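Local coordinates for intracellular serine protease (Bacillus licheniformis, PDB 4ZOQ), which acts as a class II lanthipeptide protease, a subtilase-family serine enzyme that cleaves peptide bonds sequence-specifically, at residues Lys164-Val169 and Pro301-Val306; Tyr22-Ala27 and Asp244-Thr249; Gln217-Glu222 and Lys322-Gly327; Val150-Tyr155 and Asn188-Pro193. One frame throughout, in Å; residues are numbered along the deposited sequence.

Contact 1: Lys164-Val169 and Pro301-Val306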
loop_
_atom_site.group_PDB
_atom_site.type_symbol
_atom_site.label_atom_id
_atom_site.label_comp_id
_atom_site.label_asym_id
_atom_site.label_seq_id
_atom_site.Cartn_x
_atom_site.Cartn_y
_atom_site.Cartn_z
ATOM N N LYS B 164 -15.667 -4.929 -5.699
ATOM C CA LYS B 164 -16.883 -4.859 -6.477
ATOM C C LYS B 164 -16.645 -4.130 -7.782
ATOM O O LYS B 164 -17.213 -4.493 -8.823
ATOM C CB LYS B 164 -17.973 -4.130 -5.691
ATOM C CG LYS B 164 -19.300 -4.162 -6.397
ATOM C CD LYS B 164 -20.339 -3.252 -5.759
ATOM C CE LYS B 164 -21.500 -3.049 -6.744
ATOM N NZ LYS B 164 -22.267 -1.794 -6.473
ATOM N N HIS B 165 -15.721 -3.172 -7.745
ATOM C CA HIS B 165 -15.412 -2.394 -8.925
ATOM C C HIS B 165 -14.142 -2.843 -9.622
ATOM O O HIS B 165 -13.572 -2.099 -10.427
ATOM C CB HIS B 165 -15.311 -0.913 -8.576
ATOM C CG HIS B 165 -16.630 -0.278 -8.251
ATOM N ND1 HIS B 165 -17.202 -0.328 -6.997
ATOM C CD2 HIS B 165 -17.519 0.374 -9.046
ATOM C CE1 HIS B 165 -18.366 0.303 -7.023
ATOM N NE2 HIS B 165 -18.585 0.728 -8.257
ATOM N N GLN B 166 -13.748 -4.084 -9.351
ATOM C CA GLN B 166 -12.605 -4.710 -10.007
ATOM C C GLN B 166 -11.259 -3.992 -9.751
ATOM O O GLN B 166 -10.359 -4.017 -10.586
ATOM C CB GLN B 166 -12.889 -4.787 -11.512
ATOM C CG GLN B 166 -14.189 -5.534 -11.819
ATOM C CD GLN B 166 -14.119 -6.984 -11.395
ATOM O OE1 GLN B 166 -13.049 -7.586 -11.396
ATOM N NE2 GLN B 166 -15.253 -7.553 -11.027
ATOM N N VAL B 167 -11.119 -3.382 -8.578
ATOM C CA VAL B 167 -9.878 -2.717 -8.208
ATOM C C VAL B 167 -9.046 -3.562 -7.236
ATOM O O VAL B 167 -9.522 -3.929 -6.163
ATOM C CB VAL B 167 -10.141 -1.363 -7.558
ATOM C CG1 VAL B 167 -8.845 -0.695 -7.260
ATOM C CG2 VAL B 167 -11.004 -0.504 -8.459
ATOM N N LEU B 168 -7.803 -3.852 -7.617
ATOM C CA LEU B 168 -6.884 -4.605 -6.768
ATOM C C LEU B 168 -6.354 -3.743 -5.648
ATOM O O LEU B 168 -6.082 -2.554 -5.845
ATOM C CB LEU B 168 -5.727 -5.133 -7.595
ATOM C CG LEU B 168 -6.229 -6.191 -8.564
ATOM C CD1 LEU B 168 -5.273 -6.338 -9.712
ATOM C CD2 LEU B 168 -6.402 -7.501 -7.819
ATOM N N VAL B 169 -6.273 -4.331 -4.458
ATOM C CA VAL B 169 -5.725 -3.651 -3.290
ATOM C C VAL B 169 -4.595 -4.486 -2.696
ATOM O O VAL B 169 -4.804 -5.605 -2.244
ATOM C CB VAL B 169 -6.814 -3.404 -2.215
ATOM C CG1 VAL B 169 -6.230 -2.673 -1.011
ATOM C CG2 VAL B 169 -8.003 -2.641 -2.819
ATOM N N PRO B 301 -9.038 -6.236 -17.901
ATOM C CA PRO B 301 -9.136 -7.550 -17.262
ATOM C C PRO B 301 -9.874 -7.435 -15.911
ATOM O O PRO B 301 -9.935 -6.358 -15.323
ATOM C CB PRO B 301 -7.669 -7.969 -17.099
ATOM C CG PRO B 301 -6.944 -6.700 -16.919
ATOM C CD PRO B 301 -7.695 -5.648 -17.758
ATOM N N SER B 302 -10.472 -8.520 -15.435
ATOM C CA SER B 302 -11.056 -8.505 -14.098
ATOM C C SER B 302 -9.920 -8.549 -13.063
ATOM O O SER B 302 -8.789 -8.909 -13.415
ATOM C CB SER B 302 -11.986 -9.682 -13.910
ATOM O OG SER B 302 -11.247 -10.882 -13.862
ATOM N N ALA B 303 -10.212 -8.158 -11.817
ATOM C CA ALA B 303 -9.261 -8.246 -10.702
ATOM C C ALA B 303 -8.786 -9.674 -10.536
ATOM O O ALA B 303 -7.634 -9.922 -10.186
ATOM C CB ALA B 303 -9.887 -7.747 -9.416
ATOM N N LYS B 304 -9.690 -10.614 -10.794
ATOM C CA LYS B 304 -9.385 -12.032 -10.681
ATOM C C LYS B 304 -8.422 -12.465 -11.763
ATOM O O LYS B 304 -7.506 -13.240 -11.516
ATOM C CB LYS B 304 -10.656 -12.881 -10.838
ATOM C CG LYS B 304 -11.372 -13.256 -9.577
ATOM C CD LYS B 304 -12.579 -14.163 -9.885
ATOM C CE LYS B 304 -13.471 -14.342 -8.652
ATOM N NZ LYS B 304 -14.855 -14.790 -8.974
ATOM N N GLN B 305 -8.595 -11.925 -12.958
ATOM C CA GLN B 305 -7.677 -12.264 -14.030
ATOM C C GLN B 305 -6.241 -11.834 -13.722
ATOM O O GLN B 305 -5.307 -12.594 -13.956
ATOM C CB GLN B 305 -8.131 -11.636 -15.331
ATOM C CG GLN B 305 -9.191 -12.443 -16.031
ATOM C CD GLN B 305 -9.772 -11.705 -17.220
ATOM O OE1 GLN B 305 -10.447 -10.682 -17.070
ATOM N NE2 GLN B 305 -9.452 -12.187 -18.420
ATOM N N VAL B 306 -6.074 -10.622 -13.200
ATOM C CA VAL B 306 -4.748 -10.120 -12.856
ATOM C C VAL B 306 -4.174 -10.929 -11.702
ATOM O O VAL B 306 -3.016 -11.337 -11.746
ATOM C CB VAL B 306 -4.775 -8.638 -12.509
ATOM C CG1 VAL B 306 -3.371 -8.150 -12.224
ATOM C CG2 VAL B 306 -5.364 -7.872 -13.672
HETATM O O HOH W 1 -12.637 -9.992 -10.321
#
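Gln166 and Ala303 bring the two backbones closest, with CA atoms 4.9 Å apart, where the tight exit from one helix meets the first turn of another. Gln166 has a positive phi of 62° because it is the C-prime residue of a Schellman motif, and this left-handed step swings the chain toward Leu168. Its side chain bends at chi2, which carries OE1 to Ala303 N at 2.9 Å. The N-H points almost straight at the oxygen and comes nearly along the C=O axis. A water 2.7 Å from Gln166 OE1 donates to it and accepts from Lys304 N, so the amide oxygen serves two N-H groups of the first turn, one directly. Ser302 and Gln305 form a capping box: Gln305 N donates to Ser302 OG, and Ser302 N to Gln305 OE1 at 2.7 Å. Beneath this polar layer, Leu168 spreads its branches, CD2 resting 3.8 Å from Ala303 CB and CD1 3.6 Å from Val306 CG1. The small alanine lets strand and helix approach, while Val306 also leans on Val289 and Ile290 of helix 275-297. A Schellman C-cap thus faces a capping-box N-cap at the start of strand 168-172, in the central sheet of the alpha/beta subtilase fold.

Contact 2: Tyr22-Ala27 and Asp244-Thr249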
loop_
_atom_site.group_PDB
_atom_site.type_symbol
_atom_site.label_atom_id
_atom_site.label_comp_id
_atom_site.label_asym_id
_atom_site.label_seq_id
_atom_site.Cartn_x
_atom_site.Cartn_y
_atom_site.Cartn_z
ATOM N N TYR B 22 22.516 -1.642 -5.708
ATOM C CA TYR B 22 21.476 -1.583 -4.681
ATOM C C TYR B 22 20.082 -1.750 -5.278
ATOM O O TYR B 22 19.076 -1.795 -4.553
ATOM C CB TYR B 22 21.564 -0.242 -3.928
ATOM C CG TYR B 22 22.964 0.074 -3.419
ATOM C CD1 TYR B 22 23.555 -0.687 -2.414
ATOM C CD2 TYR B 22 23.680 1.136 -3.940
ATOM C CE1 TYR B 22 24.825 -0.404 -1.962
ATOM C CE2 TYR B 22 24.939 1.437 -3.487
ATOM C CZ TYR B 22 25.517 0.667 -2.506
ATOM O OH TYR B 22 26.793 0.982 -2.072
ATOM N N LEU B 23 20.036 -1.854 -6.603
ATOM C CA LEU B 23 18.801 -2.072 -7.327
ATOM C C LEU B 23 18.708 -3.530 -7.795
ATOM O O LEU B 23 17.991 -3.841 -8.756
ATOM C CB LEU B 23 18.709 -1.113 -8.513
ATOM C CG LEU B 23 18.233 0.319 -8.198
ATOM C CD1 LEU B 23 18.649 1.298 -9.292
ATOM C CD2 LEU B 23 16.729 0.357 -8.036
ATOM N N TRP B 24 19.450 -4.409 -7.110
ATOM C CA TRP B 24 19.440 -5.849 -7.376
ATOM C C TRP B 24 18.020 -6.380 -7.408
ATOM O O TRP B 24 17.700 -7.219 -8.271
ATOM C CB TRP B 24 20.254 -6.631 -6.330
ATOM C CG TRP B 24 19.760 -6.454 -4.921
ATOM C CD1 TRP B 24 20.195 -5.534 -3.999
ATOM C CD2 TRP B 24 18.716 -7.204 -4.278
ATOM N NE1 TRP B 24 19.502 -5.691 -2.814
ATOM C CE2 TRP B 24 18.578 -6.695 -2.967
ATOM C CE3 TRP B 24 17.887 -8.261 -4.687
ATOM C CZ2 TRP B 24 17.649 -7.204 -2.061
ATOM C CZ3 TRP B 24 16.938 -8.744 -3.801
ATOM C CH2 TRP B 24 16.833 -8.221 -2.492
ATOM N N PHE B 25 17.170 -5.883 -6.500
ATOM C CA PHE B 25 15.758 -6.298 -6.464
ATOM C C PHE B 25 15.040 -5.904 -7.776
ATOM O O PHE B 25 14.193 -6.648 -8.275
ATOM C CB PHE B 25 15.020 -5.711 -5.244
ATOM C CG PHE B 25 14.733 -4.231 -5.353
ATOM C CD1 PHE B 25 15.678 -3.296 -4.961
ATOM C CD2 PHE B 25 13.530 -3.779 -5.895
ATOM C CE1 PHE B 25 15.421 -1.937 -5.101
ATOM C CE2 PHE B 25 13.273 -2.425 -6.033
ATOM C CZ PHE B 25 14.217 -1.510 -5.646
ATOM N N ALA B 26 15.376 -4.743 -8.333
ATOM C CA ALA B 26 14.693 -4.270 -9.554
ATOM C C ALA B 26 15.162 -5.069 -10.765
ATOM O O ALA B 26 14.351 -5.468 -11.604
ATOM C CB ALA B 26 14.918 -2.773 -9.775
ATOM N N ALA B 27 16.465 -5.340 -10.824
ATOM C CA ALA B 27 17.028 -6.181 -11.882
ATOM C C ALA B 27 16.406 -7.578 -11.823
ATOM O O ALA B 27 16.123 -8.175 -12.858
ATOM C CB ALA B 27 18.548 -6.265 -11.777
ATOM N N ASP B 244 22.224 -6.326 1.090
ATOM C CA ASP B 244 20.945 -6.938 1.439
ATOM C C ASP B 244 19.836 -5.922 1.544
ATOM O O ASP B 244 18.670 -6.305 1.609
ATOM C CB ASP B 244 21.048 -7.740 2.747
ATOM C CG ASP B 244 21.611 -9.154 2.530
ATOM O OD1 ASP B 244 21.742 -9.560 1.361
ATOM O OD2 ASP B 244 21.942 -9.861 3.516
ATOM N N LEU B 245 20.200 -4.639 1.543
ATOM C CA LEU B 245 19.238 -3.523 1.555
ATOM C C LEU B 245 18.788 -3.159 0.138
ATOM O O LEU B 245 19.416 -3.576 -0.841
ATOM C CB LEU B 245 19.866 -2.311 2.246
ATOM C CG LEU B 245 20.113 -2.394 3.764
ATOM C CD1 LEU B 245 21.072 -1.293 4.289
ATOM C CD2 LEU B 245 18.743 -2.288 4.486
ATOM N N VAL B 246 17.729 -2.360 0.021
ATOM C CA VAL B 246 17.226 -2.002 -1.296
ATOM C C VAL B 246 17.235 -0.492 -1.477
ATOM O O VAL B 246 17.004 0.258 -0.520
ATOM C CB VAL B 246 15.791 -2.578 -1.552
ATOM C CG1 VAL B 246 15.842 -4.100 -1.519
ATOM C CG2 VAL B 246 14.735 -2.039 -0.562
ATOM N N LEU B 247 17.531 -0.034 -2.692
ATOM C CA LEU B 247 17.502 1.401 -2.947
ATOM C C LEU B 247 16.053 1.897 -3.052
ATOM O O LEU B 247 15.184 1.212 -3.586
ATOM C CB LEU B 247 18.289 1.763 -4.213
ATOM C CG LEU B 247 18.772 3.223 -4.270
ATOM C CD1 LEU B 247 19.776 3.462 -3.162
ATOM C CD2 LEU B 247 19.380 3.592 -5.610
ATOM N N THR B 248 15.822 3.103 -2.553
ATOM C CA THR B 248 14.530 3.782 -2.646
ATOM C C THR B 248 14.701 5.203 -3.187
ATOM O O THR B 248 15.736 5.868 -2.975
ATOM C CB THR B 248 13.856 3.889 -1.260
ATOM O OG1 THR B 248 14.703 4.642 -0.363
ATOM C CG2 THR B 248 13.623 2.529 -0.669
ATOM N N THR B 249 13.668 5.694 -3.844
ATOM C CA THR B 249 13.608 7.118 -4.125
ATOM C C THR B 249 13.212 7.791 -2.827
ATOM O O THR B 249 12.304 7.350 -2.120
ATOM C CB THR B 249 12.635 7.460 -5.252
ATOM O OG1 THR B 249 11.411 6.758 -5.032
ATOM C CG2 THR B 249 13.189 7.025 -6.598
#
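Phe25 stands across Val246 at about a right angle, and its atoms can be followed outward from the backbone. CB lies 4.1 Å from Val246 CG1 and also covers part of one face of the Trp24 indole. At chi1 73° CG sits between the backbone N and the carbonyl carbon, and the ring is carried out over the strand. There CD1 meets Val246 CB at 3.5 Å. Farther on, CE1 reaches Leu247 O at 3.5 Å and CZ meets the same oxygen, so the tip of the ring borders a peptide carbonyl. The branched valine is compact enough to serve two rings, since its CG1 also touches Trp24 CZ2 at 3.6 Å. Trp24 adds what phenylalanine cannot, an N-H: NE1 donates to Leu245 O at 2.9 Å, approaching from above the carbonyl plane. Lys207 makes a cation-pi contact with the same indole. Tyr22 contributes its main chain, Leu247 N donating to Tyr22 O at 3.0 Å, and its CB packs on Leu247 CB at 3.9 Å. Because Val246 and Thr248 bond to strand 269-272, Leu247 N faces the other edge of strand 246-249. The N-terminal helix start therefore borders the two-stranded antiparallel sheet of 246-249 and 269-272 in this subtilase, the side chain of Val246 being about 9 Å from that of Ser276, the predicted charge-relay serine.

Contact 3: Gln217-Glu222 and Lys322-Gly327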
loop_
_atom_site.group_PDB
_atom_site.type_symbol
_atom_site.label_atom_id
_atom_site.label_comp_id
_atom_site.label_asym_id
_atom_site.label_seq_id
_atom_site.Cartn_x
_atom_site.Cartn_y
_atom_site.Cartn_z
ATOM N N GLN B 217 4.118 -13.252 9.100
ATOM C CA GLN B 217 3.762 -14.508 8.457
ATOM C C GLN B 217 2.351 -14.857 8.859
ATOM O O GLN B 217 1.867 -14.363 9.866
ATOM C CB GLN B 217 4.745 -15.616 8.885
ATOM C CG GLN B 217 6.194 -15.246 8.588
ATOM C CD GLN B 217 7.215 -16.326 8.964
ATOM O OE1 GLN B 217 6.857 -17.425 9.372
ATOM N NE2 GLN B 217 8.497 -16.018 8.775
ATOM N N GLY B 218 1.718 -15.757 8.113
ATOM C CA GLY B 218 0.361 -16.178 8.414
ATOM C C GLY B 218 -0.385 -16.626 7.178
ATOM O O GLY B 218 0.101 -16.450 6.065
ATOM N N ARG B 219 -1.577 -17.187 7.371
ATOM C CA ARG B 219 -2.373 -17.685 6.267
ATOM C C ARG B 219 -2.799 -16.565 5.324
ATOM O O ARG B 219 -3.137 -16.836 4.182
ATOM C CB ARG B 219 -3.598 -18.436 6.792
ATOM C CG ARG B 219 -3.226 -19.635 7.650
ATOM C CD ARG B 219 -4.428 -20.458 8.090
ATOM N NE ARG B 219 -4.135 -21.085 9.369
ATOM C CZ ARG B 219 -4.396 -20.549 10.550
ATOM N NH1 ARG B 219 -5.071 -19.416 10.640
ATOM N NH2 ARG B 219 -4.051 -21.193 11.650
ATOM N N GLU B 220 -2.816 -15.328 5.830
ATOM C CA GLU B 220 -3.208 -14.158 5.041
ATOM C C GLU B 220 -2.170 -13.752 4.003
ATOM O O GLU B 220 -2.538 -13.124 3.024
ATOM C CB GLU B 220 -3.499 -12.947 5.942
ATOM C CG GLU B 220 -2.265 -12.269 6.501
ATOM C CD GLU B 220 -2.584 -10.971 7.242
ATOM O OE1 GLU B 220 -3.394 -11.024 8.207
ATOM O OE2 GLU B 220 -2.027 -9.904 6.864
ATOM N N ILE B 221 -0.896 -14.106 4.212
ATOM C CA ILE B 221 0.158 -13.746 3.266
ATOM C C ILE B 221 -0.152 -14.378 1.910
ATOM O O ILE B 221 -0.380 -15.595 1.842
ATOM C CB ILE B 221 1.523 -14.246 3.676
ATOM C CG1 ILE B 221 1.880 -13.880 5.117
ATOM C CG2 ILE B 221 2.578 -13.752 2.662
ATOM C CD1 ILE B 221 2.071 -12.441 5.381
ATOM N N GLU B 222 -0.190 -13.576 0.848
ATOM C CA GLU B 222 -0.478 -14.113 -0.474
ATOM C C GLU B 222 0.716 -14.119 -1.380
ATOM O O GLU B 222 0.861 -15.012 -2.225
ATOM C CB GLU B 222 -1.588 -13.337 -1.180
ATOM C CG GLU B 222 -2.931 -13.632 -0.617
ATOM C CD GLU B 222 -4.024 -13.282 -1.570
ATOM O OE1 GLU B 222 -3.949 -13.765 -2.721
ATOM O OE2 GLU B 222 -4.926 -12.506 -1.183
ATOM N N LYS B 322 0.967 -22.989 -1.273
ATOM C CA LYS B 322 0.710 -21.755 -0.583
ATOM C C LYS B 322 1.022 -21.975 0.887
ATOM O O LYS B 322 0.398 -22.791 1.543
ATOM C CB LYS B 322 -0.727 -21.299 -0.788
ATOM C CG LYS B 322 -1.011 -19.938 -0.207
ATOM C CD LYS B 322 -2.470 -19.547 -0.395
ATOM C CE LYS B 322 -2.701 -18.112 0.048
ATOM N NZ LYS B 322 -2.303 -17.882 1.473
ATOM N N ASP B 323 2.100 -21.366 1.347
ATOM C CA ASP B 323 2.498 -21.499 2.730
ATOM C C ASP B 323 2.342 -20.219 3.534
ATOM O O ASP B 323 2.083 -19.140 3.007
ATOM C CB ASP B 323 3.933 -22.008 2.862
ATOM C CG ASP B 323 4.915 -21.183 2.098
ATOM O OD1 ASP B 323 4.893 -21.228 0.859
ATOM O OD2 ASP B 323 5.642 -20.415 2.763
ATOM N N VAL B 324 2.481 -20.383 4.836
ATOM C CA VAL B 324 2.333 -19.329 5.825
ATOM C C VAL B 324 3.487 -18.293 5.783
ATOM O O VAL B 324 3.332 -17.163 6.251
ATOM C CB VAL B 324 2.219 -20.010 7.238
ATOM C CG1 VAL B 324 2.762 -19.168 8.357
ATOM C CG2 VAL B 324 0.788 -20.461 7.502
ATOM N N ILE B 325 4.601 -18.626 5.141
ATOM C CA ILE B 325 5.731 -17.694 5.073
ATOM C C ILE B 325 5.726 -16.800 3.807
ATOM O O ILE B 325 5.804 -15.581 3.893
ATOM C CB ILE B 325 7.050 -18.473 5.147
ATOM C CG1 ILE B 325 7.130 -19.243 6.471
ATOM C CG2 ILE B 325 8.248 -17.546 4.996
ATOM C CD1 ILE B 325 8.341 -20.207 6.546
ATOM N N TYR B 326 5.564 -17.426 2.653
ATOM C CA TYR B 326 5.663 -16.772 1.361
ATOM C C TYR B 326 4.334 -16.611 0.647
ATOM O O TYR B 326 4.306 -16.054 -0.431
ATOM C CB TYR B 326 6.579 -17.575 0.422
ATOM C CG TYR B 326 7.954 -17.763 0.956
ATOM C CD1 TYR B 326 8.934 -16.797 0.767
ATOM C CD2 TYR B 326 8.274 -18.910 1.683
ATOM C CE1 TYR B 326 10.182 -16.977 1.268
ATOM C CE2 TYR B 326 9.517 -19.096 2.188
ATOM C CZ TYR B 326 10.466 -18.134 1.982
ATOM O OH TYR B 326 11.712 -18.318 2.505
ATOM N N GLY B 327 3.247 -17.159 1.185
ATOM C CA GLY B 327 2.000 -17.187 0.423
ATOM C C GLY B 327 2.178 -18.011 -0.854
ATOM O O GLY B 327 2.860 -19.037 -0.847
HETATM O O HOH W 2 -0.208 -17.722 3.668
#
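Gly218 N donates to Val324 O at 2.8 Å, in the carbonyl plane on a lone pair and nearly straight (163°). Gly218 O is used within its own type I turn, taking Ile221 N at 3.1 Å. A water also donates to Gly218 O and to Asp323 O, although it has more acceptors near it than protons to give. Two further carbonyls turn to Lys322, whose long chain runs extended and then bends at chi4 (-57°), bringing NZ 3.0 Å from Ile221 O; its bond to Arg219 O is weak. In the facing loop Asp323 OD2 accepts Tyr326 N at 3.0 Å and, more bent, Ile325 N, both from the same face of the carboxylate, the bond to Ile325 N making an Asx turn and that to Tyr326 N an Asx motif. Glycine suits position 327, where phi is positive and a side chain would run into Ile221 O. Gln217 lies alongside Ile325, its CB 3.4 Å from Val324 O and its OE1 3.4 Å from Ile325 CG1. An alanine at Gln217 would keep the first touch but would probably leave the flank of Ile325 uncovered. Arg219 and Glu222 find their polar partners outside the contact: Arg219 forms a salt bridge with Asp181, and Glu222 is hydrogen-bonded to His307. The polar joint thus rests chiefly on main-chain carbonyls, making backbone shape, and one lysine long enough to reach it, its main requirements.

Contact 4: Val150-Tyr155 and Asn188-Pro193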
loop_
_atom_site.group_PDB
_atom_site.type_symbol
_atom_site.label_atom_id
_atom_site.label_comp_id
_atom_site.label_asym_id
_atom_site.label_seq_id
_atom_site.Cartn_x
_atom_site.Cartn_y
_atom_site.Cartn_z
ATOM N N VAL B 150 -15.977 -3.365 14.993
ATOM C CA VAL B 150 -16.722 -2.399 14.199
ATOM C C VAL B 150 -15.788 -1.753 13.178
ATOM O O VAL B 150 -16.143 -1.599 12.003
ATOM C CB VAL B 150 -17.382 -1.316 15.086
ATOM C CG1 VAL B 150 -17.863 -0.166 14.227
ATOM C CG2 VAL B 150 -18.563 -1.918 15.840
ATOM N N LEU B 151 -14.591 -1.387 13.632
ATOM C CA LEU B 151 -13.562 -0.847 12.743
ATOM C C LEU B 151 -13.243 -1.836 11.614
ATOM O O LEU B 151 -13.093 -1.438 10.453
ATOM C CB LEU B 151 -12.288 -0.506 13.523
ATOM C CG LEU B 151 -11.189 0.231 12.757
ATOM C CD1 LEU B 151 -11.620 1.633 12.451
ATOM C CD2 LEU B 151 -9.863 0.232 13.532
ATOM N N MET B 152 -13.134 -3.116 11.957
ATOM C CA MET B 152 -12.838 -4.130 10.962
ATOM C C MET B 152 -13.986 -4.285 9.991
ATOM O O MET B 152 -13.784 -4.483 8.789
ATOM C CB MET B 152 -12.501 -5.469 11.627
ATOM C CG MET B 152 -12.196 -6.597 10.641
ATOM S SD MET B 152 -11.248 -7.930 11.426
ATOM C CE MET B 152 -11.090 -9.128 10.092
ATOM N N LYS B 153 -15.198 -4.208 10.530
ATOM C CA LYS B 153 -16.419 -4.325 9.741
ATOM C C LYS B 153 -16.496 -3.203 8.714
ATOM O O LYS B 153 -16.871 -3.413 7.549
ATOM C CB LYS B 153 -17.633 -4.280 10.668
ATOM C CG LYS B 153 -18.984 -4.371 9.995
ATOM C CD LYS B 153 -20.065 -4.403 11.050
ATOM C CE LYS B 153 -21.440 -4.657 10.468
ATOM N NZ LYS B 153 -22.443 -4.553 11.567
ATOM N N ALA B 154 -16.137 -2.005 9.161
ATOM C CA ALA B 154 -16.110 -0.834 8.299
ATOM C C ALA B 154 -15.078 -1.019 7.216
ATOM O O ALA B 154 -15.304 -0.742 6.029
ATOM C CB ALA B 154 -15.786 0.427 9.120
ATOM N N TYR B 155 -13.934 -1.533 7.655
ATOM C CA TYR B 155 -12.756 -1.608 6.824
ATOM C C TYR B 155 -13.019 -2.649 5.735
ATOM O O TYR B 155 -12.603 -2.499 4.576
ATOM C CB TYR B 155 -11.573 -2.030 7.663
ATOM C CG TYR B 155 -10.336 -1.319 7.335
ATOM C CD1 TYR B 155 -9.463 -0.933 8.343
ATOM C CD2 TYR B 155 -10.098 -0.895 6.037
ATOM C CE1 TYR B 155 -8.316 -0.249 8.048
ATOM C CE2 TYR B 155 -8.964 -0.205 5.729
ATOM C CZ TYR B 155 -8.077 0.116 6.747
ATOM O OH TYR B 155 -6.925 0.822 6.499
ATOM N N ASN B 188 -5.660 -11.530 20.458
ATOM C CA ASN B 188 -6.897 -11.074 19.835
ATOM C C ASN B 188 -6.694 -9.812 18.961
ATOM O O ASN B 188 -7.573 -8.947 18.859
ATOM C CB ASN B 188 -7.978 -10.818 20.887
ATOM C CG ASN B 188 -9.375 -10.826 20.278
ATOM O OD1 ASN B 188 -9.692 -11.676 19.445
ATOM N ND2 ASN B 188 -10.199 -9.865 20.662
ATOM N N LYS B 189 -5.542 -9.725 18.304
ATOM C CA LYS B 189 -5.278 -8.600 17.400
ATOM C C LYS B 189 -5.209 -9.072 15.963
ATOM O O LYS B 189 -4.983 -10.246 15.676
ATOM C CB LYS B 189 -3.980 -7.878 17.745
ATOM C CG LYS B 189 -3.926 -7.321 19.134
ATOM C CD LYS B 189 -2.589 -6.654 19.351
ATOM C CE LYS B 189 -2.517 -5.930 20.684
ATOM N NZ LYS B 189 -1.220 -5.219 20.821
ATOM N N VAL B 190 -5.404 -8.116 15.069
ATOM C CA VAL B 190 -5.423 -8.360 13.643
ATOM C C VAL B 190 -4.685 -7.185 12.995
ATOM O O VAL B 190 -4.668 -6.078 13.546
ATOM C CB VAL B 190 -6.872 -8.519 13.159
ATOM C CG1 VAL B 190 -7.602 -7.175 13.136
ATOM C CG2 VAL B 190 -6.927 -9.209 11.845
ATOM N N HIS B 191 -3.984 -7.432 11.897
ATOM C CA HIS B 191 -3.268 -6.359 11.204
ATOM C C HIS B 191 -4.161 -5.903 10.053
ATOM O O HIS B 191 -4.472 -6.702 9.171
ATOM C CB HIS B 191 -1.886 -6.840 10.700
ATOM C CG HIS B 191 -1.021 -5.758 10.113
ATOM N ND1 HIS B 191 -0.702 -5.706 8.769
ATOM C CD2 HIS B 191 -0.386 -4.707 10.688
ATOM C CE1 HIS B 191 0.090 -4.673 8.544
ATOM N NE2 HIS B 191 0.288 -4.044 9.690
ATOM N N LEU B 192 -4.555 -4.632 10.053
ATOM C CA LEU B 192 -5.523 -4.099 9.081
ATOM C C LEU B 192 -4.873 -2.992 8.250
ATOM O O LEU B 192 -4.183 -2.131 8.806
ATOM C CB LEU B 192 -6.732 -3.564 9.827
ATOM C CG LEU B 192 -7.506 -4.577 10.671
ATOM C CD1 LEU B 192 -8.476 -3.858 11.531
ATOM C CD2 LEU B 192 -8.270 -5.481 9.756
ATOM N N PRO B 193 -5.126 -2.966 6.921
ATOM C CA PRO B 193 -6.123 -3.753 6.181
ATOM C C PRO B 193 -5.645 -5.094 5.637
ATOM O O PRO B 193 -6.414 -5.769 4.951
ATOM C CB PRO B 193 -6.456 -2.837 5.002
ATOM C CG PRO B 193 -5.123 -2.140 4.692
ATOM C CD PRO B 193 -4.451 -1.969 6.055
#
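Tyr155 lays one face of its ring over Pro193, with the proline CB 4.1 Å from the ring centroid and 29° off the normal, a CH-pi contact. The two side chains cross obliquely, and Tyr155 OH lies 3.8 Å from Pro193 CD; this buried hydroxyl has no polar partner in the model. A cis peptide bond precedes Pro193. Tyr155 and Leu192 slide past each other in opposite directions, CD1 of the ring 4.1 Å from Leu192 CB. Met152 lies at about a right angle to both strand side chains: its CG meets Leu192 CD2 at 4.2 Å, and the extended chain, CG anti to the backbone N (chi1 179°), reaches on until SD is 4.1 Å from Val190 CG1. An unbranched, flexible methionine suits this longer reach. Putting an alanine at Tyr155 would probably open a gap over Pro193 and leave Leu192 with less to pack on. Segment 150-155 of helix 146-164 makes an angle of 30° with strand 189-192, which pairs antiparallel with strand 140-143; Tyr155 also touches Ile119 and Met120 of helix 116-128, while Val150 and Ala154 pack on Ile89 and Phe63 of the other chain of the assembly.

In the fold
From the N terminus, residues 22-27 open the longest loop, which closes only at 244-249 (contact 2), joining helix 24-30 to strand 246-249. Contact 4 lies wholly within it, joining helix 146-164 to strand 189-192; the chain passes 164-169 before contact 4 closes, so contacts 1 and 4 cross. Residues 217-222 then open contact 3 before 244-249 is reached. Contact 1 closes at 301-306 and contact 3 at 322-327; each crosses contact 2, and they cross each other. Both reach the central sheet, tying helix 303-313 and the loop after it to strands 168-172 and 221-226. Contact 2 lies across the chain's centre from contacts 1 and 4, their centres about 28 and 32 Å from its own.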